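PDB 6HUZ: coenzyme F420-dependent N(5),N(10)-methenyltetrahydromethanopterin reductase-related protein from Desulfurobacterium thermolithotrophum DSM 11699, which binds an iron-guanylylpyridinol cofactor and, as a bacterial paralog of [Fe]-hydrogenase, uses tetrahydrofolate derivatives as substrates. Local coordinates for residues D45-D50 and I76-E81; S247-K252 and T314-P319. One frame throughout, in Å; residues are numbered along the deposited sequence.

Contacts 1 and 2 lie on opposite sides of the chain's centre, with their own centres 44 Å apart and their nearest atoms about 31 Å apart. They share no helix, strand or sheet, and follow one another along the chain. Contact 1 belongs to the Rossmann-like N-terminal domain, where strand 45-49 of the parallel sheet meets the short helix 75-79 and delivers residues to the iron-guanylylpyridinol cofactor. Contact 2 belongs to the helical C-terminal part, where the long helix 232-262 holds the loop leading into helix 320-331, close to the second subunit. One contact thus serves cofactor binding, while the other sits at the dimer interface.

Contact 1 of 2, residues D45-D50 and I76-E81; sequences DVTLSD and IEAAKE. With FE9 (iron-guanylyl pyridinol cofactor), chain B.
Ser49 and Ala78 meet through their CB atoms, 3.6 Å apart, and the methyl CG2 of Thr47 reaches the same Ala78 CB at 4.1 Å. Ala78 is the one residue of 76-81 that touches 45-50, and its small side chain lets the backbones come close, the CA atoms of Ser49 and Ala78 being 6.3 Å apart. With OG1 beside the backbone N (chi1 -59°), the methyl of Thr47, opposite that N, is the branch that faces the helix.

Beyond this packing, the strand's end grips the cofactor. Asp50 OD2 accepts both ribose hydroxyls, from O2' at 2.9 Å and from O3' at 3.1 Å, the arrangement of the acidic residue that ends the second strand in many Rossmann folds. One base atom, N2A, adds a weak bond to Ser49 O at 3.0 Å.

A second shell fixes these groups. The carboxylate of Asp50 is held by Phe8 N on OD2 and by Asn52 N on OD1. With an alanine here, both ribose hydroxyls, and Phe8 N with them, would probably lose their shared acceptor, leaving the sugar less firmly oriented. Ser49 is small enough for its CB to lie against Ala78, and its buried OG is satisfied by Asp75 OD1, a bond that may orient the carboxylate whose OD2 bonds the cofactor.

In the parallel sheet, strand 45-49 runs between strands 2-6 and 70-72. Thr47 and Ser49 face helix 75-79, whereas Val46 and Leu48 pack beneath helix 32-41 on the other face.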
loop_
_atom_site.group_PDB
_atom_site.type_symbol
_atom_site.label_atom_id
_atom_site.label_comp_id
_atom_site.label_asym_id
_atom_site.label_seq_id
_atom_site.Cartn_x
_atom_site.Cartn_y
_atom_site.Cartn_z
ATOM N N ASP A 45 37.126 11.675 15.769
ATOM C CA ASP A 45 37.693 12.958 15.373
ATOM C C ASP A 45 36.638 13.531 14.429
ATOM O O ASP A 45 36.551 13.166 13.254
ATOM C CB ASP A 45 39.066 12.753 14.744
ATOM C CG ASP A 45 40.101 12.282 15.763
ATOM O OD1 ASP A 45 40.138 12.848 16.882
ATOM O OD2 ASP A 45 40.870 11.348 15.445
ATOM N N VAL A 46 35.793 14.400 14.985
ATOM C CA VAL A 46 34.652 14.954 14.290
ATOM C C VAL A 46 34.744 16.399 13.812
ATOM O O VAL A 46 35.168 17.306 14.538
ATOM C CB VAL A 46 33.446 14.792 15.234
ATOM C CG1 VAL A 46 32.148 15.196 14.544
ATOM C CG2 VAL A 46 33.342 13.359 15.748
ATOM N N THR A 47 34.308 16.592 12.574
ATOM C CA THR A 47 34.236 17.888 11.918
ATOM C C THR A 47 32.791 18.096 11.485
ATOM O O THR A 47 32.151 17.157 10.985
ATOM C CB THR A 47 35.108 17.924 10.668
ATOM O OG1 THR A 47 36.454 17.647 11.036
ATOM C CG2 THR A 47 35.063 19.275 9.971
ATOM N N LEU A 48 32.280 19.319 11.663
ATOM C CA LEU A 48 30.934 19.659 11.232
ATOM C C LEU A 48 31.098 20.848 10.310
ATOM O O LEU A 48 31.623 21.898 10.704
ATOM C CB LEU A 48 29.957 19.975 12.364
ATOM C CG LEU A 48 28.511 20.147 11.864
ATOM C CD1 LEU A 48 27.526 19.377 12.712
ATOM C CD2 LEU A 48 28.140 21.627 11.757
ATOM N N SER A 49 30.712 20.661 9.070
ATOM C CA SER A 49 30.810 21.688 8.062
ATOM C C SER A 49 29.419 22.210 7.757
ATOM O O SER A 49 28.496 21.427 7.521
ATOM C CB SER A 49 31.452 21.136 6.796
ATOM O OG SER A 49 31.732 22.172 5.869
ATOM N N ASP A 50 29.262 23.530 7.776
ATOM C CA ASP A 50 27.975 24.164 7.470
ATOM C C ASP A 50 28.275 25.594 7.072
ATOM O O ASP A 50 28.999 26.273 7.770
ATOM C CB ASP A 50 27.008 24.122 8.658
ATOM C CG ASP A 50 25.620 24.643 8.330
ATOM O OD1 ASP A 50 25.511 25.784 7.845
ATOM O OD2 ASP A 50 24.645 23.913 8.568
ATOM N N ILE A 76 34.818 21.409 1.132
ATOM C CA ILE A 76 35.936 20.719 0.488
ATOM C C ILE A 76 37.034 20.410 1.506
ATOM O O ILE A 76 37.555 19.300 1.537
ATOM C CB ILE A 76 36.485 21.529 -0.715
ATOM C CG1 ILE A 76 35.513 21.437 -1.912
ATOM C CG2 ILE A 76 37.879 21.017 -1.103
ATOM C CD1 ILE A 76 35.945 22.222 -3.146
ATOM N N GLU A 77 37.394 21.372 2.334
ATOM C CA GLU A 77 38.442 21.123 3.312
ATOM C C GLU A 77 37.972 20.112 4.336
ATOM O O GLU A 77 38.766 19.291 4.792
ATOM C CB GLU A 77 38.911 22.420 3.977
ATOM C CG GLU A 77 39.987 23.137 3.182
ATOM C CD GLU A 77 41.277 22.354 3.023
ATOM O OE1 GLU A 77 41.845 21.921 4.052
ATOM O OE2 GLU A 77 41.721 22.173 1.865
ATOM N N ALA A 78 36.678 20.146 4.678
ATOM C CA ALA A 78 36.097 19.228 5.648
ATOM C C ALA A 78 36.126 17.775 5.156
ATOM O O ALA A 78 36.089 16.860 5.974
ATOM C CB ALA A 78 34.656 19.631 5.937
ATOM N N ALA A 79 36.194 17.559 3.834
ATOM C CA ALA A 79 36.209 16.207 3.255
ATOM C C ALA A 79 37.588 15.532 3.266
ATOM O O ALA A 79 37.661 14.312 3.339
ATOM C CB ALA A 79 35.704 16.267 1.824
ATOM N N LYS A 80 38.653 16.320 3.183
ATOM C CA LYS A 80 40.057 15.892 3.113
ATOM C C LYS A 80 40.465 14.674 3.951
ATOM O O LYS A 80 41.158 13.798 3.410
ATOM C CB LYS A 80 41.005 17.055 3.410
ATOM C CG LYS A 80 40.797 18.290 2.522
ATOM C CD LYS A 80 41.613 18.271 1.241
ATOM C CE LYS A 80 41.383 19.530 0.443
ATOM N NZ LYS A 80 42.630 20.063 -0.169
ATOM N N GLU A 81 40.089 14.579 5.237
ATOM C CA GLU A 81 40.498 13.367 5.992
ATOM C C GLU A 81 39.274 12.503 6.389
ATOM O O GLU A 81 39.402 11.570 7.176
ATOM C CB GLU A 81 41.308 13.699 7.256
ATOM C CG GLU A 81 42.225 14.896 7.146
ATOM C CD GLU A 81 42.722 15.334 8.506
ATOM O OE1 GLU A 81 43.862 14.967 8.865
ATOM O OE2 GLU A 81 41.965 16.036 9.217
HETATM O O2 FE9 B . 13.858 17.010 9.673
HETATM FE FE FE9 B . 15.284 14.119 9.573
HETATM C C1F FE9 B . 15.769 14.592 11.275
HETATM O O1F FE9 B . 16.072 14.880 12.328
HETATM C C2F FE9 B . 14.990 12.411 10.177
HETATM O O2F FE9 B . 14.845 11.356 10.555
HETATM C C8 FE9 B . 17.050 13.709 8.985
HETATM O O18 FE9 B . 17.586 12.638 9.208
HETATM C C7 FE9 B . 17.799 14.767 8.193
HETATM C C6 FE9 B . 16.976 16.019 8.304
HETATM N N1 FE9 B . 15.732 15.918 8.950
HETATM C C5 FE9 B . 17.485 17.293 7.772
HETATM C C5M FE9 B . 18.804 17.325 7.055
HETATM C C4 FE9 B . 16.647 18.494 7.920
HETATM C C3 FE9 B . 15.327 18.380 8.599
HETATM C C3M FE9 B . 14.424 19.569 8.806
HETATM C C2 FE9 B . 14.904 17.029 9.126
HETATM O O3P FE9 B . 17.104 19.641 7.346
HETATM P P1 FE9 B . 17.795 20.844 8.174
HETATM O O1P FE9 B . 17.430 20.739 9.578
HETATM O O2P FE9 B . 17.147 22.219 7.622
HETATM O "O5'" FE9 B . 19.363 20.702 7.929
HETATM C "C5'" FE9 B . 19.974 21.003 6.684
HETATM C "C4'" FE9 B . 21.291 21.696 7.012
HETATM O "O4'" FE9 B . 22.047 21.872 5.820
HETATM C "C1'" FE9 B . 22.777 23.085 5.945
HETATM C "C2'" FE9 B . 21.798 24.020 6.620
HETATM O "O2'" FE9 B . 22.408 25.157 7.247
HETATM C "C3'" FE9 B . 21.102 23.091 7.608
HETATM O "O3'" FE9 B . 21.686 23.130 8.911
HETATM N N9A FE9 B . 23.282 23.500 4.623
HETATM C C4A FE9 B . 24.461 23.119 4.190
HETATM N N3A FE9 B . 25.467 22.411 4.753
HETATM C C2A FE9 B . 26.610 22.238 4.057
HETATM N N2A FE9 B . 27.573 21.491 4.640
HETATM N N1A FE9 B . 26.822 22.747 2.828
HETATM C C6A FE9 B . 25.914 23.514 2.200
HETATM O O6A FE9 B . 26.118 23.962 1.059
HETATM C C5A FE9 B . 24.628 23.733 2.866
HETATM N N7A FE9 B . 23.490 24.388 2.592
HETATM C C8A FE9 B . 22.678 24.236 3.669
HETATM O O HOH W 1 13.086 14.545 9.378
#

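Contact 2 of 2, residues S247-K252 and T314-P319; sequences SSLVTK and TYTSAP
Ser248 and Thr316 form the polar centre of this contact, where a helix side chain meets a loop carbonyl: Ser248 OG lies 2.6 Å from Thr316 O. The single hydroxyl proton also has Gln244 O, one turn back in the same helix, within reach. Serine suits the position because its short side chain allows the close approach, with the CB atoms of Ser248 and Thr316 3.9 Å apart.

The nonpolar part is carried by Leu249 CD2, which touches Thr316 CG2 at 3.8 Å as the two side chains cross obliquely. Thr316 has CG2 anti to its carbonyl carbon and OG1 between N and C (chi1 65°), a torsion that gives the methyl to Leu249 while the hydroxyl finds its strongest partner in Glu197 of the second subunit. Looser is the approach of Lys252 CE to Thr314 CB, at 4.4 Å.

Lys252 runs its aliphatic stem past Thr314, and the amino group beyond joins Glu312 to Glu325 of the second subunit through salt bridges.

A type I turn from Tyr315 to Ala318 (Ala318 N to Tyr315 O, 3.3 Å) folds the loop back, and Pro319 takes the N-cap position of helix 320-331. This is helix-to-loop packing at the subunit interface: Ser247 OG bonds to Ala240 O of the second subunit, and segment 314-319 rests on helix 232-262 as it leads to helix 320-331.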
loop_
_atom_site.group_PDB
_atom_site.type_symbol
_atom_site.label_atom_id
_atom_site.label_comp_id
_atom_site.label_asym_id
_atom_site.label_seq_id
_atom_site.Cartn_x
_atom_site.Cartn_y
_atom_site.Cartn_z
ATOM N N SER A 247 -1.652 2.911 -3.481
ATOM C CA SER A 247 -0.390 3.542 -3.938
ATOM C C SER A 247 -0.539 4.087 -5.390
ATOM O O SER A 247 -0.149 5.222 -5.663
ATOM C CB SER A 247 0.748 2.511 -3.919
ATOM O OG SER A 247 1.963 3.190 -4.196
ATOM N N SER A 248 -1.103 3.267 -6.316
ATOM C CA SER A 248 -1.277 3.668 -7.721
ATOM C C SER A 248 -2.171 4.905 -7.845
ATOM O O SER A 248 -1.899 5.806 -8.654
ATOM C CB SER A 248 -1.914 2.531 -8.547
ATOM O OG SER A 248 -1.029 1.413 -8.554
ATOM N N LEU A 249 -3.241 4.943 -7.038
ATOM C CA LEU A 249 -4.198 6.053 -7.064
ATOM C C LEU A 249 -3.567 7.360 -6.591
ATOM O O LEU A 249 -3.776 8.406 -7.232
ATOM C CB LEU A 249 -5.450 5.702 -6.248
ATOM C CG LEU A 249 -6.381 4.705 -6.919
ATOM C CD1 LEU A 249 -7.397 4.134 -5.900
ATOM C CD2 LEU A 249 -7.074 5.312 -8.134
ATOM N N VAL A 250 -2.822 7.315 -5.498
ATOM C CA VAL A 250 -2.116 8.502 -4.964
ATOM C C VAL A 250 -1.046 8.942 -5.995
ATOM O O VAL A 250 -0.960 10.118 -6.309
ATOM C CB VAL A 250 -1.475 8.249 -3.568
ATOM C CG1 VAL A 250 -0.604 9.450 -3.143
ATOM C CG2 VAL A 250 -2.547 7.962 -2.519
ATOM N N THR A 251 -0.251 8.007 -6.531
ATOM C CA THR A 251 0.786 8.380 -7.514
ATOM C C THR A 251 0.243 9.026 -8.752
ATOM O O THR A 251 0.767 10.031 -9.246
ATOM C CB THR A 251 1.584 7.137 -7.947
ATOM O OG1 THR A 251 2.295 6.667 -6.822
ATOM C CG2 THR A 251 2.577 7.409 -9.110
ATOM N N LYS A 252 -0.779 8.434 -9.309
ATOM C CA LYS A 252 -1.321 8.960 -10.530
ATOM C C LYS A 252 -2.296 10.110 -10.349
ATOM O O LYS A 252 -2.260 11.066 -11.128
ATOM C CB LYS A 252 -2.045 7.806 -11.248
ATOM C CG LYS A 252 -2.698 8.146 -12.563
ATOM C CD LYS A 252 -1.712 8.280 -13.675
ATOM C CE LYS A 252 -2.400 8.134 -15.013
ATOM N NZ LYS A 252 -1.403 8.127 -16.110
ATOM N N THR A 314 -5.836 3.785 -16.216
ATOM C CA THR A 314 -4.655 3.087 -15.733
ATOM C C THR A 314 -5.067 1.804 -15.055
ATOM O O THR A 314 -6.253 1.583 -14.773
ATOM C CB THR A 314 -3.800 3.944 -14.784
ATOM O OG1 THR A 314 -2.533 3.285 -14.610
ATOM C CG2 THR A 314 -4.462 4.162 -13.424
ATOM N N TYR A 315 -4.078 0.973 -14.804
ATOM C CA TYR A 315 -4.196 -0.314 -14.152
ATOM C C TYR A 315 -3.704 -0.137 -12.719
ATOM O O TYR A 315 -2.518 -0.385 -12.433
ATOM C CB TYR A 315 -3.293 -1.323 -14.840
ATOM C CG TYR A 315 -3.818 -1.803 -16.168
ATOM C CD1 TYR A 315 -4.669 -2.893 -16.245
ATOM C CD2 TYR A 315 -3.470 -1.163 -17.347
ATOM C CE1 TYR A 315 -5.152 -3.345 -17.464
ATOM C CE2 TYR A 315 -3.947 -1.604 -18.574
ATOM C CZ TYR A 315 -4.781 -2.704 -18.631
ATOM O OH TYR A 315 -5.278 -3.145 -19.834
ATOM N N THR A 316 -4.601 0.285 -11.816
ATOM C CA THR A 316 -4.181 0.521 -10.429
ATOM C C THR A 316 -3.642 -0.684 -9.678
ATOM O O THR A 316 -2.841 -0.498 -8.782
ATOM C CB THR A 316 -5.338 1.141 -9.636
ATOM O OG1 THR A 316 -6.392 0.202 -9.565
ATOM C CG2 THR A 316 -5.850 2.428 -10.257
ATOM N N SER A 317 -4.073 -1.888 -10.006
ATOM C CA SER A 317 -3.661 -3.125 -9.317
ATOM C C SER A 317 -2.482 -3.828 -9.970
ATOM O O SER A 317 -2.081 -4.907 -9.507
ATOM C CB SER A 317 -4.856 -4.107 -9.282
ATOM O OG SER A 317 -5.173 -4.651 -10.562
ATOM N N ALA A 318 -1.925 -3.275 -11.038
ATOM C CA ALA A 318 -0.805 -3.968 -11.669
ATOM C C ALA A 318 0.368 -4.132 -10.660
ATOM O O ALA A 318 0.871 -3.141 -10.121
ATOM C CB ALA A 318 -0.354 -3.218 -12.918
ATOM N N PRO A 319 0.783 -5.383 -10.367
ATOM C CA PRO A 319 1.860 -5.600 -9.390
ATOM C C PRO A 319 3.236 -5.147 -9.859
ATOM O O PRO A 319 3.839 -5.752 -10.742
ATOM C CB PRO A 319 1.805 -7.118 -9.124
ATOM C CG PRO A 319 0.560 -7.594 -9.757
ATOM C CD PRO A 319 0.284 -6.669 -10.890
#